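Local atomic coordinates of EvdO1 (Micromonospora carbonacea, PDB entry 4XBZ), a protein that probably catalyses an oxidative cyclization in the biosynthesis of an orthosomycin antibiotic, as a member of the phytanoyl-CoA dioxygenase branch of the oxygenases. Residues G62-Q67 with A119-H124; A175-D180 with A264-Q269; L285-Q290 with D322-A327; R77-R82 with V112-P117. One frame throughout, in Å; residues are numbered along the deposited sequence.

Contact 1: residues G62-Q67 with A119-H124; sequences GLLTPQ and AMLAGH
The imidazole of H124 reaches into the loop at L63 and L64 and meets it with both its polar rim and its carbon surface. CD1 of L63 lies over one face of the ring as a CH-pi contact, 4.1 Å from the centroid and displaced toward the rim. The isobutyl group of L64 approaches obliquely, its CD2 standing 3.6 Å from H124 CD2. The same methyl also packs against L121 CD1 at 3.6 Å, where the two leucine side chains cross nearly at right angles. The polar part centres on NE2, which gives a weak, strongly bent hydrogen bond to L63 O (3.3 Å, N-H...O 124°). A water 3.2 Å from NE2 also accepts from T65 N. A stronger hold comes from the opposite nitrogen, because ND1 bonds to L126 N and H124 thereby N-caps helix 125-134. With CG anti to the backbone N (chi1 -169°), the ring can span from that cap to the loop. L63 O has a second donor in R40, while T65 in turn N-caps helix 66-86 through E68 N. I183 of strand 179-184 touches L63, L64 and L121. A leucine in place of H124 would probably leave the start of helix 125-134 without its side-chain cap and the water without its imidazole partner. ND1 accepts from L126 N, which favours a neutral ring with its proton on NE2, and the weak bond to L63 O is consistent with that: a polar bridge, partly through water, between the starts of helices 125-134 and 66-86 within a buried leucine setting.

Contact 2: residues A175-D180 with A264-Q269; sequences AGRVID and AEVEWQ
R177 and V266 bury most of the surface in this contact, and E265 adds the charge. The guanidinium of R177 passes obliquely beside V266, whose CG2 methyl touches its outer end at 3.8 Å from NH1, with NH2 equally near. E265 comes from another direction: OE2 lies at the guanidinium edge, near its plane, and forms a salt bridge 3.4 Å from NH2. At that length, with the carboxylate turned 51° from the guanidinium plane, the attraction is probably chiefly electrostatic. The bend of the arginine chain at chi3 (70°) sets its planar end beside the first turn of helix 264-270. E265 reaches it by a folded route, CG lying between the backbone N and the carbonyl carbon (chi1 75°) before a second bend at chi2.

Both polar ends have firmer partners outside. NH1 of R177 bonds to V172 O of its own chain and to G171 O of the second subunit, while OE1 of E265 is held by N138. An alanine in place of R177 would probably leave OE2 of E265 without its cationic mate in a buried setting and remove a tie between the subunits. G171 of the second subunit also packs on V266, and its Y202 on E265, placing the three residues at the dimer interface. Here the loop entering strand 179-184 meets helix 264-270, which directly continues neighbouring strand 256-263: one end of two neighbouring inner strands of the double-stranded beta-helix, where the entrance to one meets the exit from the other at the partner subunit.

Contact 3: residues L285-Q290 with D322-A327; sequences LRSCIQ and DTLRFA
L324 points its CB at helix 275-293 and divides its two methyl groups between S287 and C288, neighbours on one helical turn. CD1 faces C288, 4.1 Å from SG, and CD2 comes 4.2 Å from OG of S287. The two helix side chains leave in different directions: S287 projects toward the loop with OG anti to its own backbone N (chi1 179°), whereas C288 swings its sulfur beside the backbone N, chi1 -65°. The leucine fork therefore meets a sulfur on one branch and a hydroxyl oxygen on the other. These are loose van der Waals contacts, and the pairing rests on shape more than on polarity; S287 lies at the more open margin, C288 in the buried part.

What presents L324 is the backbone before and after it. T323 OG1 accepts from R325 N at 3.0 Å with a fairly straight angle of 163°, the signature of an ST turn, and this bends the chain around the leucine. OD1 of D113, in helix 111-114, accepts from L324 N, and R325 forms a salt bridge with D91. Further along, F326 packs on L280, K281 and V284 of the same long helix. V112 meets the leucine from helix 111-114. The contact is plain packing of a C-terminal segment without regular secondary structure, centred on an ST turn, packed against helix 275-293 and stapled by its polar atoms to the short helix 111-114.

Contact 4: residues R77-R82 with V112-P117; sequences RALIDR and VDKARP
L79 and K114 meet at about a right angle, the leucine pressing its CD2 methyl against the aliphatic base of the lysine, 3.7 Å from K114 CB and 4.0 Å from K114 CD. The other branch, CD1, points to the methyl of A115, 4.1 Å from its CB. L79 thus spreads its fork over two consecutive residues where helix 111-114 gives way to helix 116-121. With CG anti to the carbonyl carbon (chi1 -75°), the two methyls are carried out to K114 and A115.

One turn farther on, R82 runs fully extended from CG to NE, with chi1 161°, and lays its guanidinium across the lysine chain. K114 CE lies over one face of this planar group, while NH1 is 3.9 Å from K114 CG. The touching parts of the lysine are carbons; the charged ends stay apart, R82 NH2 and K114 NZ being 5.6 Å from each other. The lysine chain runs straight as far as CE and then bends at chi4 (54°), where NZ finds D91 for a salt bridge and E109 O for a hydrogen bond. These partners are likely to offset the nearby positive charge of R82.

I108 of strand 105-109 touches both L79 and K114, and I118 of helix 116-121 adds to the leucine's surroundings. Helix 66-86 therefore lies against the junction of helices 111-114 and 116-121, with strand 105-109 meeting the same two side chains.

From the N terminus, the chain leaves strand 57-61 and opens contact 1 at residues 62-67. Helix 66-86 then opens contact 4, which closes at residues 112-117 before contact 1 closes at 119-124; the smaller loop thus sits within the larger, both using helices 66-86 and 116-121. Contact 2 follows in series, joining the entry of strand 179-184 to helix 264-270 and closing a loop of 83 residues that holds strands of both sheets. Contact 3 comes last, returning the C-terminal segment to helix 275-293. Contacts 1, 3 and 4 touch one another around A119, V112, C288 and L324, whereas contact 2 touches none of them, its nearest atoms about 9 Å from those of contact 3.

Contact 1: residues G62-Q67 with A119-H124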
# COMPACT_ATOMS: atom_id res chain seq x y z
N GLY A 62 11.42 18.53 1.74
CA GLY A 62 12.36 18.75 0.64
C GLY A 62 12.15 17.94 -0.63
O GLY A 62 13.12 17.48 -1.24
N LEU A 63 10.90 17.77 -1.06
CA LEU A 63 10.61 17.06 -2.30
C LEU A 63 11.26 17.76 -3.50
O LEU A 63 11.86 17.12 -4.35
CB LEU A 63 9.10 16.93 -2.52
CG LEU A 63 8.70 16.33 -3.87
CD1 LEU A 63 9.08 14.88 -3.97
CD2 LEU A 63 7.21 16.53 -4.15
N LEU A 64 11.14 19.08 -3.54
CA LEU A 64 11.59 19.84 -4.70
C LEU A 64 12.94 20.51 -4.48
O LEU A 64 13.24 20.98 -3.38
CB LEU A 64 10.56 20.91 -5.07
CG LEU A 64 9.12 20.46 -5.32
CD1 LEU A 64 8.23 21.67 -5.55
CD2 LEU A 64 9.09 19.54 -6.52
N THR A 65 13.76 20.55 -5.54
CA THR A 65 14.89 21.48 -5.56
C THR A 65 14.38 22.92 -5.47
O THR A 65 13.22 23.20 -5.80
CB THR A 65 15.75 21.34 -6.84
OG1 THR A 65 14.99 21.74 -7.99
CG2 THR A 65 16.26 19.93 -7.01
N PRO A 66 15.24 23.84 -5.01
CA PRO A 66 14.91 25.28 -5.02
C PRO A 66 14.46 25.80 -6.39
O PRO A 66 13.47 26.52 -6.46
CB PRO A 66 16.22 25.93 -4.58
CG PRO A 66 16.82 24.92 -3.65
CD PRO A 66 16.49 23.58 -4.28
N GLN A 67 15.17 25.42 -7.45
CA GLN A 67 14.85 25.87 -8.81
C GLN A 67 13.47 25.41 -9.28
O GLN A 67 12.72 26.20 -9.86
CB GLN A 67 15.91 25.38 -9.80
CG GLN A 67 15.67 25.77 -11.27
CD GLN A 67 15.78 27.27 -11.53
OE1 GLN A 67 14.85 28.04 -11.24
NE2 GLN A 67 16.91 27.69 -12.09
N ALA A 119 2.92 20.04 -15.30
CA ALA A 119 2.91 18.73 -15.96
C ALA A 119 4.20 17.95 -15.66
O ALA A 119 4.16 16.77 -15.32
CB ALA A 119 2.72 18.89 -17.46
N MET A 120 5.33 18.62 -15.77
CA MET A 120 6.61 18.01 -15.44
C MET A 120 6.69 17.64 -13.95
O MET A 120 7.30 16.63 -13.57
CB MET A 120 7.77 18.94 -15.83
CG MET A 120 7.85 19.21 -17.36
SD MET A 120 9.46 19.77 -17.98
CE MET A 120 9.65 21.34 -17.10
N LEU A 121 6.09 18.47 -13.11
CA LEU A 121 5.98 18.17 -11.68
C LEU A 121 5.20 16.86 -11.52
O LEU A 121 5.51 16.04 -10.65
CB LEU A 121 5.29 19.31 -10.92
CG LEU A 121 4.98 19.10 -9.42
CD1 LEU A 121 6.24 18.81 -8.61
CD2 LEU A 121 4.23 20.31 -8.84
N ALA A 122 4.22 16.65 -12.39
CA ALA A 122 3.39 15.46 -12.32
C ALA A 122 4.16 14.21 -12.73
O ALA A 122 3.67 13.10 -12.54
CB ALA A 122 2.13 15.64 -13.18
N GLY A 123 5.36 14.37 -13.28
CA GLY A 123 6.22 13.24 -13.58
C GLY A 123 7.43 13.12 -12.66
O GLY A 123 8.35 12.36 -12.94
N HIS A 124 7.43 13.90 -11.58
CA HIS A 124 8.53 13.94 -10.62
C HIS A 124 8.80 12.56 -10.02
O HIS A 124 7.95 12.01 -9.32
CB HIS A 124 8.22 14.95 -9.51
CG HIS A 124 9.38 15.28 -8.62
ND1 HIS A 124 10.12 14.31 -7.96
CD2 HIS A 124 9.91 16.47 -8.25
CE1 HIS A 124 11.06 14.89 -7.23
NE2 HIS A 124 10.95 16.20 -7.39
O HOH W 1 12.82 18.82 -7.63

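Contact 2: residues A175-D180 with A264-Q269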
# COMPACT_ATOMS: atom_id res chain seq x y z
N ALA A 175 -6.16 1.45 4.48
CA ALA A 175 -4.71 1.30 4.42
C ALA A 175 -4.01 2.37 3.57
O ALA A 175 -2.79 2.47 3.62
CB ALA A 175 -4.37 -0.07 3.87
N GLY A 176 -4.77 3.17 2.81
CA GLY A 176 -4.19 4.30 2.09
C GLY A 176 -3.75 4.06 0.64
O GLY A 176 -2.59 4.26 0.28
N ARG A 177 -4.68 3.65 -0.20
CA ARG A 177 -4.36 3.33 -1.58
C ARG A 177 -4.87 4.43 -2.51
O ARG A 177 -4.41 4.57 -3.64
CB ARG A 177 -4.95 1.96 -1.96
CG ARG A 177 -4.62 0.88 -0.89
CD ARG A 177 -5.55 -0.32 -0.97
NE ARG A 177 -5.25 -1.06 -2.17
CZ ARG A 177 -6.14 -1.75 -2.88
NH1 ARG A 177 -7.41 -1.82 -2.49
NH2 ARG A 177 -5.74 -2.39 -3.97
N VAL A 178 -5.82 5.21 -1.99
CA VAL A 178 -6.29 6.42 -2.66
C VAL A 178 -5.75 7.63 -1.91
O VAL A 178 -6.10 7.87 -0.76
CB VAL A 178 -7.83 6.47 -2.73
CG1 VAL A 178 -8.28 7.74 -3.43
CG2 VAL A 178 -8.36 5.23 -3.44
N ILE A 179 -4.90 8.39 -2.57
CA ILE A 179 -4.05 9.34 -1.89
C ILE A 179 -4.02 10.72 -2.57
O ILE A 179 -3.88 10.82 -3.80
CB ILE A 179 -2.60 8.80 -1.78
CG1 ILE A 179 -2.58 7.42 -1.11
CG2 ILE A 179 -1.69 9.80 -1.06
CD1 ILE A 179 -1.19 6.85 -0.93
N ASP A 180 -4.17 11.75 -1.75
CA ASP A 180 -3.90 13.14 -2.12
C ASP A 180 -2.44 13.52 -1.85
O ASP A 180 -1.97 13.41 -0.72
CB ASP A 180 -4.79 14.08 -1.33
CG ASP A 180 -5.98 14.52 -2.10
OD1 ASP A 180 -5.86 14.67 -3.33
OD2 ASP A 180 -7.04 14.72 -1.47
N ALA A 264 -5.11 1.41 -10.53
CA ALA A 264 -5.87 1.09 -11.76
C ALA A 264 -6.90 -0.03 -11.57
O ALA A 264 -8.02 0.06 -12.07
CB ALA A 264 -4.92 0.73 -12.90
N GLU A 265 -6.53 -1.08 -10.84
CA GLU A 265 -7.46 -2.20 -10.70
C GLU A 265 -8.66 -1.81 -9.83
O GLU A 265 -9.72 -2.41 -9.94
CB GLU A 265 -6.77 -3.45 -10.12
CG GLU A 265 -6.47 -3.38 -8.62
CD GLU A 265 -5.13 -2.74 -8.32
OE1 GLU A 265 -4.54 -2.12 -9.24
OE2 GLU A 265 -4.66 -2.87 -7.17
N VAL A 266 -8.49 -0.81 -8.98
CA VAL A 266 -9.59 -0.35 -8.14
C VAL A 266 -10.57 0.47 -8.97
O VAL A 266 -11.78 0.28 -8.87
CB VAL A 266 -9.09 0.49 -6.94
CG1 VAL A 266 -10.23 1.32 -6.31
CG2 VAL A 266 -8.38 -0.41 -5.90
N GLU A 267 -10.03 1.38 -9.79
CA GLU A 267 -10.87 2.15 -10.72
C GLU A 267 -11.59 1.23 -11.68
O GLU A 267 -12.79 1.36 -11.92
CB GLU A 267 -10.04 3.18 -11.50
CG GLU A 267 -9.90 4.54 -10.79
CD GLU A 267 -11.09 5.45 -11.03
OE1 GLU A 267 -12.00 5.07 -11.79
OE2 GLU A 267 -11.12 6.54 -10.45
N TRP A 268 -10.83 0.28 -12.23
CA TRP A 268 -11.38 -0.67 -13.17
C TRP A 268 -12.64 -1.34 -12.62
O TRP A 268 -13.63 -1.41 -13.33
CB TRP A 268 -10.32 -1.71 -13.54
CG TRP A 268 -10.82 -2.86 -14.33
CD1 TRP A 268 -11.54 -2.83 -15.50
CD2 TRP A 268 -10.64 -4.25 -14.01
NE1 TRP A 268 -11.81 -4.11 -15.92
CE2 TRP A 268 -11.27 -5.00 -15.02
CE3 TRP A 268 -9.99 -4.93 -12.96
CZ2 TRP A 268 -11.27 -6.40 -15.01
CZ3 TRP A 268 -10.00 -6.32 -12.96
CH2 TRP A 268 -10.64 -7.03 -13.97
N GLN A 269 -12.63 -1.76 -11.36
CA GLN A 269 -13.74 -2.54 -10.79
C GLN A 269 -14.74 -1.74 -9.97
O GLN A 269 -15.89 -2.13 -9.84
CB GLN A 269 -13.24 -3.68 -9.89
CG GLN A 269 -12.56 -4.80 -10.61
CD GLN A 269 -12.52 -6.09 -9.79
OE1 GLN A 269 -12.38 -6.06 -8.56
NE2 GLN A 269 -12.66 -7.21 -10.47

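Contact 3: residues L285-Q290 with D322-A327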
# COMPACT_ATOMS: atom_id res chain seq x y z
N LEU A 285 0.32 10.22 -17.61
CA LEU A 285 1.47 9.93 -16.75
C LEU A 285 2.75 9.74 -17.57
O LEU A 285 3.81 10.30 -17.24
CB LEU A 285 1.22 8.68 -15.90
CG LEU A 285 2.28 8.39 -14.84
CD1 LEU A 285 2.34 9.53 -13.87
CD2 LEU A 285 2.02 7.08 -14.09
N ARG A 286 2.65 8.95 -18.63
CA ARG A 286 3.82 8.65 -19.45
C ARG A 286 4.25 9.89 -20.21
O ARG A 286 5.45 10.11 -20.43
CB ARG A 286 3.52 7.49 -20.41
CG ARG A 286 3.13 6.20 -19.71
CD ARG A 286 2.80 5.10 -20.68
NE ARG A 286 3.99 4.35 -21.04
CZ ARG A 286 4.49 4.31 -22.26
NH1 ARG A 286 3.89 4.96 -23.25
NH2 ARG A 286 5.59 3.60 -22.50
N SER A 287 3.29 10.72 -20.60
CA SER A 287 3.61 11.95 -21.28
C SER A 287 4.36 12.89 -20.35
O SER A 287 5.34 13.51 -20.75
CB SER A 287 2.36 12.62 -21.82
OG SER A 287 2.70 13.83 -22.45
N CYS A 288 3.92 12.99 -19.09
CA CYS A 288 4.57 13.90 -18.15
C CYS A 288 5.96 13.42 -17.78
O CYS A 288 6.89 14.22 -17.62
CB CYS A 288 3.73 14.08 -16.88
SG CYS A 288 2.11 14.87 -17.12
N ILE A 289 6.12 12.10 -17.65
CA ILE A 289 7.41 11.55 -17.28
C ILE A 289 8.40 11.86 -18.39
O ILE A 289 9.54 12.24 -18.11
CB ILE A 289 7.34 10.02 -17.02
CG1 ILE A 289 6.58 9.74 -15.73
CG2 ILE A 289 8.74 9.44 -16.91
CD1 ILE A 289 6.32 8.28 -15.46
N GLN A 290 7.95 11.73 -19.63
CA GLN A 290 8.84 11.92 -20.78
C GLN A 290 9.31 13.37 -20.94
O GLN A 290 10.50 13.61 -21.12
CB GLN A 290 8.15 11.46 -22.06
CG GLN A 290 9.13 11.01 -23.14
CD GLN A 290 8.43 10.38 -24.33
OE1 GLN A 290 7.70 11.05 -25.07
NE2 GLN A 290 8.63 9.07 -24.51
N ASP A 322 -4.01 14.25 -27.29
CA ASP A 322 -3.58 15.57 -27.73
C ASP A 322 -3.75 16.59 -26.61
O ASP A 322 -3.68 17.79 -26.84
CB ASP A 322 -4.36 16.03 -28.98
CG ASP A 322 -5.88 15.99 -28.78
OD1 ASP A 322 -6.36 15.95 -27.63
OD2 ASP A 322 -6.61 16.02 -29.79
N THR A 323 -3.98 16.10 -25.39
CA THR A 323 -4.23 16.96 -24.24
C THR A 323 -3.95 16.24 -22.92
O THR A 323 -3.88 15.01 -22.87
CB THR A 323 -5.68 17.45 -24.22
OG1 THR A 323 -5.89 18.26 -23.06
CG2 THR A 323 -6.65 16.28 -24.21
N LEU A 324 -3.78 17.02 -21.86
CA LEU A 324 -3.57 16.44 -20.54
C LEU A 324 -4.83 16.59 -19.69
O LEU A 324 -4.83 16.26 -18.52
CB LEU A 324 -2.37 17.08 -19.85
CG LEU A 324 -1.03 16.88 -20.56
CD1 LEU A 324 0.11 17.35 -19.69
CD2 LEU A 324 -0.82 15.43 -20.94
N ARG A 325 -5.89 17.10 -20.29
CA ARG A 325 -7.10 17.37 -19.52
C ARG A 325 -8.25 16.47 -19.92
O ARG A 325 -8.68 16.47 -21.07
CB ARG A 325 -7.50 18.83 -19.67
CG ARG A 325 -8.91 19.14 -19.20
CD ARG A 325 -9.34 20.53 -19.72
NE ARG A 325 -10.58 21.00 -19.11
CZ ARG A 325 -11.79 20.65 -19.54
NH1 ARG A 325 -11.91 19.82 -20.57
NH2 ARG A 325 -12.87 21.13 -18.93
N PHE A 326 -8.73 15.71 -18.94
CA PHE A 326 -9.82 14.78 -19.15
C PHE A 326 -10.88 14.98 -18.10
O PHE A 326 -10.75 14.49 -16.98
CB PHE A 326 -9.30 13.36 -19.12
CG PHE A 326 -8.42 13.06 -20.27
CD1 PHE A 326 -8.96 12.61 -21.47
CD2 PHE A 326 -7.06 13.31 -20.18
CE1 PHE A 326 -8.16 12.36 -22.55
CE2 PHE A 326 -6.25 13.08 -21.27
CZ PHE A 326 -6.79 12.59 -22.46
N ALA A 327 -11.91 15.70 -18.48
CA ALA A 327 -12.90 16.17 -17.54
C ALA A 327 -13.67 15.01 -16.95
O ALA A 327 -14.28 14.24 -17.68
CB ALA A 327 -13.84 17.17 -18.19

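Contact 4: residues R77-R82 with V112-P117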
# COMPACT_ATOMS: atom_id res chain seq x y z
N ARG A 77 1.41 31.48 -9.79
CA ARG A 77 1.04 32.88 -9.84
C ARG A 77 0.35 33.18 -11.18
O ARG A 77 -0.71 33.81 -11.22
CB ARG A 77 2.25 33.79 -9.66
CG ARG A 77 1.89 35.27 -9.64
CD ARG A 77 3.05 36.15 -10.04
NE ARG A 77 3.52 35.84 -11.39
CZ ARG A 77 2.86 36.17 -12.50
NH1 ARG A 77 1.69 36.79 -12.44
NH2 ARG A 77 3.36 35.85 -13.69
N ALA A 78 0.95 32.69 -12.25
CA ALA A 78 0.41 32.86 -13.59
C ALA A 78 -1.02 32.35 -13.70
O ALA A 78 -1.86 33.00 -14.31
CB ALA A 78 1.30 32.16 -14.59
N LEU A 79 -1.32 31.21 -13.08
CA LEU A 79 -2.66 30.64 -13.18
C LEU A 79 -3.66 31.45 -12.39
O LEU A 79 -4.80 31.64 -12.81
CB LEU A 79 -2.66 29.19 -12.69
CG LEU A 79 -2.03 28.23 -13.70
CD1 LEU A 79 -1.53 26.98 -13.02
CD2 LEU A 79 -3.06 27.90 -14.78
N ILE A 80 -3.24 31.92 -11.23
CA ILE A 80 -4.12 32.71 -10.39
C ILE A 80 -4.42 34.02 -11.10
O ILE A 80 -5.56 34.45 -11.14
CB ILE A 80 -3.52 32.96 -8.99
CG1 ILE A 80 -3.50 31.66 -8.17
CG2 ILE A 80 -4.31 34.03 -8.26
CD1 ILE A 80 -2.86 31.80 -6.78
N ASP A 81 -3.39 34.62 -11.70
CA ASP A 81 -3.55 35.89 -12.41
C ASP A 81 -4.56 35.72 -13.55
O ASP A 81 -5.41 36.59 -13.78
CB ASP A 81 -2.19 36.39 -12.93
CG ASP A 81 -2.28 37.77 -13.58
OD1 ASP A 81 -3.13 38.60 -13.17
OD2 ASP A 81 -1.48 38.04 -14.50
N ARG A 82 -4.49 34.57 -14.23
CA ARG A 82 -5.42 34.26 -15.31
C ARG A 82 -6.86 34.18 -14.83
O ARG A 82 -7.76 34.71 -15.47
CB ARG A 82 -5.02 32.94 -15.97
CG ARG A 82 -6.12 32.26 -16.77
CD ARG A 82 -5.62 30.94 -17.35
NE ARG A 82 -6.60 30.33 -18.25
CZ ARG A 82 -6.38 29.21 -18.93
NH1 ARG A 82 -5.21 28.58 -18.82
NH2 ARG A 82 -7.33 28.72 -19.71
N VAL A 112 -2.26 20.68 -14.63
CA VAL A 112 -1.22 19.94 -15.33
C VAL A 112 -1.33 20.18 -16.85
O VAL A 112 -0.32 20.26 -17.55
CB VAL A 112 -1.32 18.42 -15.01
CG1 VAL A 112 -0.90 17.57 -16.21
CG2 VAL A 112 -0.51 18.08 -13.76
N ASP A 113 -2.54 20.33 -17.34
CA ASP A 113 -2.76 20.68 -18.74
C ASP A 113 -2.43 22.16 -18.99
O ASP A 113 -1.99 22.54 -20.08
CB ASP A 113 -4.21 20.38 -19.13
CG ASP A 113 -4.47 20.56 -20.62
OD1 ASP A 113 -3.64 20.10 -21.44
OD2 ASP A 113 -5.53 21.13 -20.96
N LYS A 114 -2.60 23.00 -17.97
CA LYS A 114 -2.57 24.44 -18.17
C LYS A 114 -1.17 25.03 -18.10
O LYS A 114 -0.91 26.10 -18.61
CB LYS A 114 -3.49 25.15 -17.17
CG LYS A 114 -4.98 24.90 -17.43
CD LYS A 114 -5.87 25.48 -16.33
CE LYS A 114 -7.35 25.30 -16.69
NZ LYS A 114 -7.73 23.88 -16.99
N ALA A 115 -0.24 24.31 -17.48
CA ALA A 115 1.07 24.88 -17.21
C ALA A 115 2.16 23.83 -17.27
O ALA A 115 2.18 22.90 -16.46
CB ALA A 115 1.07 25.56 -15.85
N ARG A 116 3.08 24.00 -18.21
CA ARG A 116 4.13 23.03 -18.47
C ARG A 116 4.99 22.69 -17.24
O ARG A 116 5.37 21.52 -17.05
CB ARG A 116 5.01 23.52 -19.63
CG ARG A 116 5.98 22.46 -20.17
CD ARG A 116 6.82 22.94 -21.35
NE ARG A 116 7.99 22.09 -21.53
CZ ARG A 116 7.99 20.98 -22.26
NH1 ARG A 116 6.89 20.60 -22.89
NH2 ARG A 116 9.10 20.24 -22.37
N PRO A 117 5.32 23.69 -16.39
CA PRO A 117 6.11 23.28 -15.22
C PRO A 117 5.36 22.33 -14.28
O PRO A 117 5.99 21.54 -13.57
CB PRO A 117 6.42 24.60 -14.52
CG PRO A 117 6.36 25.61 -15.61
CD PRO A 117 5.24 25.16 -16.50